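Local coordinates for protein type III effector (Vibrio parahaemolyticus, PDB 2QHQ) that is of unknown function but belongs to the HopJ family of type III effectors, and so may act as a secreted bacterial effector, at residues 67-70 / 71-75; 98-102 / 103-107. All blocks are in the same frame, centred on the assembly; numbering follows the deposited sequence.

Contact 1 (67-75) is the C-terminal end of helix 67-72, buried and touched by the second subunit; contact 2 (98-107) is the start of helix 102-110 with the loop that leads into it, partly open to solvent. Both are local, and in each an asparagine puts both its main-chain N and its ND2 on the carbonyl four residues before it. Around that shared feature the chemistry differs: contact 1 adds a Schellman motif, an aromatic face and leucines, whereas contact 2 adds a salt bridge and carbonyls gathered round an arginine. Their centres lie about 18 Å apart, yet the helices meet where Phe67 CE1 lies 3.3 Å from Phe107 CD1.

Contact 1. Residues 67-70 / 71-75; sequences FAFG and LLNAL
Phe69 O takes two hydrogen bonds from Asn73, one from its backbone N at 3.0 Å and one from its ND2 at 3.1 Å, and the two donors arrive from opposite faces of the carbonyl plane. The side-chain bond is the more bent, with 136° at the hydrogen. With CG beside its own backbone N (chi1 -68°), the Asn73 side chain folds back along the helix, and Asn73 ND2 also sits over one face of the Phe69 ring, 3.2 Å from Phe69 CE1 and displaced toward the rim, ring and amide planes 60° apart. The same ND2 donates to Tyr41 OH. Leu71 N and Leu72 N are satisfied in regular helical fashion by Phe67 O and Ala68 O.

The helix then closes in a Schellman motif. Ala74, at positive phi, is the C-prime residue; its N makes a weak bond back to Leu71 O, while Leu75 N binds Gly70 O at 2.9 Å, nearly straight and in the carbonyl plane. Gly70 O receives a further hydrogen bond from water 1, which also donates to Leu75 O and so bridges the two ends of the turn. Beyond the turn the Leu75 side chain returns over the helix, its CD1 3.8 Å from both Phe69 CE2 and Gly70 CA.

Helix 14-23 packs on Phe69 and Leu75, strand 115-117 on Phe67 and Leu71, and the second subunit meets Leu71 to Ala74. In this largely buried setting, Phe69 O and Gly70 O, acceptors in the last turn of the helix, are occupied by Asn73, Leu75 and water, which implies that the helix can end inside the protein without leaving these two carbonyls unsatisfied.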
ATOM      1  N   PHE B  67      -0.740  -9.656   1.643  1.00 11.45           N
ATOM      2  CA  PHE B  67       0.138  -8.486   1.555  1.00 10.92           C
ATOM      3  C   PHE B  67      -0.094  -7.663   0.290  1.00 10.82           C
ATOM      4  O   PHE B  67      -0.030  -6.428   0.344  1.00 10.04           O
ATOM      5  CB  PHE B  67       1.608  -8.864   1.723  1.00 10.91           C
ATOM      6  CG  PHE B  67       1.908  -9.409   3.067  1.00 10.60           C
ATOM      7  CD1 PHE B  67       1.740  -8.600   4.190  1.00 12.56           C
ATOM      8  CD2 PHE B  67       2.355 -10.721   3.228  1.00 11.37           C
ATOM      9  CE1 PHE B  67       1.996  -9.089   5.467  1.00 12.56           C
ATOM     10  CE2 PHE B  67       2.616 -11.232   4.531  1.00 10.96           C
ATOM     11  CZ  PHE B  67       2.429 -10.419   5.630  1.00 11.71           C
ATOM     12  N   ALA B  68      -0.364  -8.329  -0.838  1.00  9.89           N
ATOM     13  CA  ALA B  68      -0.657  -7.578  -2.062  1.00  9.70           C
ATOM     14  C   ALA B  68      -1.944  -6.740  -1.881  1.00 10.72           C
ATOM     15  O   ALA B  68      -2.011  -5.579  -2.298  1.00 11.16           O
ATOM     16  CB  ALA B  68      -0.774  -8.522  -3.245  1.00 10.54           C
ATOM     17  N   PHE B  69      -2.924  -7.337  -1.214  1.00  9.54           N
ATOM     18  CA  PHE B  69      -4.206  -6.699  -0.900  1.00 10.35           C
ATOM     19  C   PHE B  69      -3.988  -5.514   0.042  1.00 10.55           C
ATOM     20  O   PHE B  69      -4.594  -4.443  -0.136  1.00 10.62           O
ATOM     21  CB  PHE B  69      -5.142  -7.770  -0.311  1.00 10.12           C
ATOM     22  CG  PHE B  69      -6.467  -7.242   0.173  1.00 10.81           C
ATOM     23  CD1 PHE B  69      -7.506  -7.035  -0.727  1.00 10.43           C
ATOM     24  CD2 PHE B  69      -6.675  -6.976   1.525  1.00 10.75           C
ATOM     25  CE1 PHE B  69      -8.756  -6.566  -0.283  1.00  9.87           C
ATOM     26  CE2 PHE B  69      -7.933  -6.510   1.995  1.00 11.21           C
ATOM     27  CZ  PHE B  69      -8.971  -6.317   1.080  1.00 11.03           C
ATOM     28  N   GLY B  70      -3.117  -5.704   1.038  1.00 10.90           N
ATOM     29  CA  GLY B  70      -2.793  -4.635   1.994  1.00 10.90           C
ATOM     30  C   GLY B  70      -2.128  -3.459   1.307  1.00 11.29           C
ATOM     31  O   GLY B  70      -2.373  -2.287   1.664  1.00 10.85           O
ATOM     32  N   LEU B  71      -1.287  -3.753   0.306  1.00 10.89           N
ATOM     33  CA  LEU B  71      -0.662  -2.686  -0.466  1.00 11.24           C
ATOM     34  C   LEU B  71      -1.661  -1.935  -1.343  1.00 11.23           C
ATOM     35  O   LEU B  71      -1.659  -0.701  -1.345  1.00 11.56           O
ATOM     36  CB  LEU B  71       0.501  -3.199  -1.318  1.00 11.11           C
ATOM     37  CG  LEU B  71       1.800  -3.452  -0.562  1.00 11.49           C
ATOM     38  CD1 LEU B  71       2.791  -4.128  -1.512  1.00 12.73           C
ATOM     39  CD2 LEU B  71       2.347  -2.109   0.002  1.00 11.72           C
ATOM     40  N   LEU B  72      -2.499  -2.656  -2.087  1.00 10.79           N
ATOM     41  CA  LEU B  72      -3.461  -1.982  -2.967  1.00 10.51           C
ATOM     42  C   LEU B  72      -4.427  -1.100  -2.173  1.00 10.60           C
ATOM     43  O   LEU B  72      -4.808  -0.035  -2.634  1.00 11.30           O
ATOM     44  CB  LEU B  72      -4.226  -2.983  -3.833  1.00 10.81           C
ATOM     45  CG  LEU B  72      -3.423  -3.706  -4.940  1.00 10.50           C
ATOM     46  CD1 LEU B  72      -4.367  -4.633  -5.719  1.00 12.08           C
ATOM     47  CD2 LEU B  72      -2.803  -2.689  -5.878  1.00 11.87           C
ATOM     48  N   ASN B  73      -4.796  -1.544  -0.973  1.00 10.70           N
ATOM     49  CA  ASN B  73      -5.805  -0.844  -0.164  1.00 10.40           C
ATOM     50  C   ASN B  73      -5.233   0.016   0.969  1.00 10.73           C
ATOM     51  O   ASN B  73      -5.975   0.516   1.815  1.00 10.44           O
ATOM     52  CB  ASN B  73      -6.816  -1.851   0.357  1.00 10.72           C
ATOM     53  CG  ASN B  73      -7.646  -2.415  -0.762  1.00 12.63           C
ATOM     54  OD1 ASN B  73      -8.367  -1.676  -1.416  1.00 14.76           O
ATOM     55  ND2 ASN B  73      -7.490  -3.686  -1.039  1.00 13.08           N
ATOM     56  N   ALA B  74      -3.916   0.187   0.959  1.00  9.76           N
ATOM     57  CA  ALA B  74      -3.222   1.088   1.882  1.00  9.79           C
ATOM     58  C   ALA B  74      -3.496   0.752   3.347  1.00 10.37           C
ATOM     59  O   ALA B  74      -3.668   1.636   4.183  1.00  9.96           O
ATOM     60  CB  ALA B  74      -3.552   2.571   1.551  1.00  9.93           C
ATOM     61  N   LEU B  75      -3.505  -0.543   3.652  1.00 10.52           N
ATOM     62  CA  LEU B  75      -3.831  -1.011   5.004  1.00 10.87           C
ATOM     63  C   LEU B  75      -2.631  -0.850   5.917  1.00 11.29           C
ATOM     64  O   LEU B  75      -1.519  -1.126   5.501  1.00 11.59           O
ATOM     65  CB  LEU B  75      -4.263  -2.483   4.960  1.00 11.36           C
ATOM     66  CG  LEU B  75      -5.530  -2.802   4.149  1.00 12.38           C
ATOM     67  CD1 LEU B  75      -5.831  -4.305   4.251  1.00 14.04           C
ATOM     68  CD2 LEU B  75      -6.710  -2.005   4.668  1.00 12.62           C
TER
HETATM   69  O   HOH W   1      -0.283  -0.398   3.084  1.00 18.70           O

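Contact 2. Residues 98-102 / 103-107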
ATOM      1  N   ASN B  98       5.609 -21.001  18.839  1.00 12.11           N
ATOM      2  CA  ASN B  98       5.388 -21.838  17.654  1.00 12.59           C
ATOM      3  C   ASN B  98       6.092 -21.247  16.432  1.00 13.51           C
ATOM      4  O   ASN B  98       6.509 -20.083  16.445  1.00 12.78           O
ATOM      5  CB  ASN B  98       3.893 -22.046  17.370  1.00 12.69           C
ATOM      6  CG  ASN B  98       3.271 -23.103  18.263  1.00 14.06           C
ATOM      7  OD1 ASN B  98       3.977 -23.754  19.046  1.00 16.94           O
ATOM      8  ND2 ASN B  98       1.948 -23.310  18.129  1.00 14.11           N
ATOM      9  N   ASN B  99       6.239 -22.057  15.391  1.00 14.21           N
ATOM     10  CA  ASN B  99       7.002 -21.630  14.214  1.00 16.14           C
ATOM     11  C   ASN B  99       6.191 -21.604  12.921  1.00 16.64           C
ATOM     12  O   ASN B  99       6.745 -21.438  11.822  1.00 17.80           O
ATOM     13  CB  ASN B  99       8.265 -22.470  14.088  1.00 16.93           C
ATOM     14  CG  ASN B  99       9.209 -22.227  15.224  1.00 19.96           C
ATOM     15  OD1 ASN B  99       9.813 -21.154  15.326  1.00 24.76           O
ATOM     16  ND2 ASN B  99       9.330 -23.206  16.111  1.00 21.55           N
ATOM     17  N   ASP B 100       4.876 -21.734  13.064  1.00 16.18           N
ATOM     18  CA  ASP B 100       3.963 -21.682  11.933  1.00 16.25           C
ATOM     19  C   ASP B 100       3.769 -20.252  11.436  1.00 15.69           C
ATOM     20  O   ASP B 100       4.171 -19.296  12.115  1.00 16.11           O
ATOM     21  CB  ASP B 100       2.613 -22.328  12.274  1.00 16.55           C
ATOM     22  CG  ASP B 100       1.971 -21.758  13.539  1.00 18.02           C
ATOM     23  OD1 ASP B 100       2.613 -20.992  14.301  1.00 18.55           O
ATOM     24  OD2 ASP B 100       0.801 -22.091  13.770  1.00 20.96           O
ATOM     25  N   HIS B 101       3.166 -20.108  10.254  1.00 15.31           N
ATOM     26  CA  HIS B 101       2.850 -18.780   9.690  1.00 15.08           C
ATOM     27  C   HIS B 101       4.031 -17.814   9.786  1.00 14.82           C
ATOM     28  O   HIS B 101       3.916 -16.715  10.353  1.00 15.26           O
ATOM     29  CB  HIS B 101       1.617 -18.185  10.392  1.00 15.22           C
ATOM     30  CG  HIS B 101       0.499 -19.162  10.563  1.00 17.93           C
ATOM     31  ND1 HIS B 101      -0.262 -19.607   9.507  1.00 19.40           N
ATOM     32  CD2 HIS B 101       0.026 -19.795  11.664  1.00 19.14           C
ATOM     33  CE1 HIS B 101      -1.146 -20.489   9.944  1.00 19.39           C
ATOM     34  NE2 HIS B 101      -0.995 -20.618  11.251  1.00 20.78           N
ATOM     35  N   GLN B 102       5.170 -18.216   9.228  1.00 14.61           N
ATOM     36  CA  GLN B 102       6.373 -17.392   9.287  1.00 14.73           C
ATOM     37  C   GLN B 102       6.164 -15.999   8.707  1.00 13.69           C
ATOM     38  O   GLN B 102       6.782 -15.035   9.160  1.00 13.76           O
ATOM     39  CB  GLN B 102       7.558 -18.085   8.591  1.00 15.58           C
ATOM     40  CG  GLN B 102       8.300 -19.104   9.478  1.00 19.75           C
ATOM     41  CD  GLN B 102       8.825 -18.500  10.787  1.00 23.30           C
ATOM     42  OE1 GLN B 102       9.474 -17.447  10.796  1.00 26.84           O
ATOM     43  NE2 GLN B 102       8.548 -19.175  11.899  1.00 23.56           N
ATOM     44  N   ASN B 103       5.310 -15.879   7.695  1.00 12.80           N
ATOM     45  CA  ASN B 103       5.045 -14.541   7.168  1.00 12.48           C
ATOM     46  C   ASN B 103       4.347 -13.618   8.162  1.00 11.90           C
ATOM     47  O   ASN B 103       4.679 -12.455   8.247  1.00 11.76           O
ATOM     48  CB  ASN B 103       4.313 -14.604   5.840  1.00 12.55           C
ATOM     49  CG  ASN B 103       5.242 -14.959   4.706  1.00 12.90           C
ATOM     50  OD1 ASN B 103       6.057 -14.147   4.302  1.00 13.19           O
ATOM     51  ND2 ASN B 103       5.118 -16.184   4.185  1.00 12.66           N
ATOM     52  N   ILE B 104       3.377 -14.141   8.905  1.00 11.87           N
ATOM     53  CA  ILE B 104       2.744 -13.339   9.962  1.00 11.40           C
ATOM     54  C   ILE B 104       3.770 -12.953  11.023  1.00 11.13           C
ATOM     55  O   ILE B 104       3.863 -11.787  11.408  1.00 11.48           O
ATOM     56  CB  ILE B 104       1.564 -14.093  10.648  1.00 10.53           C
ATOM     57  CG1 ILE B 104       0.475 -14.419   9.622  1.00 12.12           C
ATOM     58  CG2 ILE B 104       0.979 -13.261  11.786  1.00 11.78           C
ATOM     59  CD1 ILE B 104      -0.711 -15.275  10.221  1.00 12.12           C
ATOM     60  N   ARG B 105       4.561 -13.932  11.475  1.00 10.74           N
ATOM     61  CA  ARG B 105       5.520 -13.694  12.553  1.00 10.36           C
ATOM     62  C   ARG B 105       6.598 -12.691  12.146  1.00 10.89           C
ATOM     63  O   ARG B 105       6.964 -11.860  12.939  1.00 11.84           O
ATOM     64  CB  ARG B 105       6.128 -15.002  13.049  1.00  9.60           C
ATOM     65  CG  ARG B 105       5.098 -15.939  13.677  1.00 10.20           C
ATOM     66  CD  ARG B 105       5.708 -17.284  14.076  1.00 11.21           C
ATOM     67  NE  ARG B 105       4.650 -18.155  14.605  1.00 11.19           N
ATOM     68  CZ  ARG B 105       4.197 -18.133  15.860  1.00 12.40           C
ATOM     69  NH1 ARG B 105       4.697 -17.287  16.776  1.00 12.05           N
ATOM     70  NH2 ARG B 105       3.226 -18.963  16.202  1.00 11.33           N
ATOM     71  N   ASN B 106       7.038 -12.745  10.893  1.00 11.65           N
ATOM     72  CA  ASN B 106       8.018 -11.792  10.389  1.00 12.06           C
ATOM     73  C   ASN B 106       7.443 -10.406  10.228  1.00 12.35           C
ATOM     74  O   ASN B 106       8.083  -9.424  10.568  1.00 12.39           O
ATOM     75  CB  ASN B 106       8.663 -12.265   9.084  1.00 12.90           C
ATOM     76  CG  ASN B 106       9.893 -13.131   9.330  1.00 15.48           C
ATOM     77  OD1 ASN B 106      11.003 -12.620   9.561  1.00 18.15           O
ATOM     78  ND2 ASN B 106       9.701 -14.434   9.318  1.00 17.07           N
ATOM     79  N   PHE B 107       6.217 -10.331   9.742  1.00 11.34           N
ATOM     80  CA  PHE B 107       5.609  -9.030   9.479  1.00 12.13           C
ATOM     81  C   PHE B 107       5.345  -8.299  10.801  1.00 13.33           C
ATOM     82  O   PHE B 107       5.426  -7.079  10.856  1.00 13.48           O
ATOM     83  CB  PHE B 107       4.329  -9.222   8.675  1.00 12.04           C
ATOM     84  CG  PHE B 107       3.666  -7.936   8.245  1.00 11.23           C
ATOM     85  CD1 PHE B 107       4.168  -7.203   7.167  1.00 11.93           C
ATOM     86  CD2 PHE B 107       2.517  -7.482   8.894  1.00 12.01           C
ATOM     87  CE1 PHE B 107       3.531  -6.019   6.753  1.00 13.35           C
ATOM     88  CE2 PHE B 107       1.877  -6.295   8.484  1.00 11.18           C
ATOM     89  CZ  PHE B 107       2.389  -5.569   7.413  1.00 10.25           C
TER
HETATM   90  O   HOH W   2      11.805 -16.394   9.593  1.00 38.54           O
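Two nitrogens of Asn106 converge on Gln102 O, the backbone N at 2.9 Å and ND2 at 3.0 Å, the latter well above the carbonyl plane. This is the first turn of helix 102-110, with His101 as N-cap residue; His101 O takes Arg105 N nearly along the C=O axis. Water 2 joins Asn106 ND2 to Gln102 OE1, while Gln102 NE2 turns back to Asn99 O.

Arg105 ties the helix to the preceding loop. Its chain, extended from CG to NE, brings the guanidinium side-on to Asp100: NE binds the backbone O at 2.8 Å, and NH2 forms a salt bridge with OD1 at 2.8 Å. Carboxylate and guanidinium are nearly coplanar, 26° apart, and NH2 also donates to His95 O, so the group is held against rotation. Asp100 CG lies between its backbone N and carbonyl carbon (chi1 53°), which brings OD1 round to the arginine.

On another side of the turn, His101 and Ile104 run side by side toward helix 86-92, where Asp91 binds His101 NE2. Over one face of the guanidinium, Asn98 O stands 3.1 Å from Arg105 CZ.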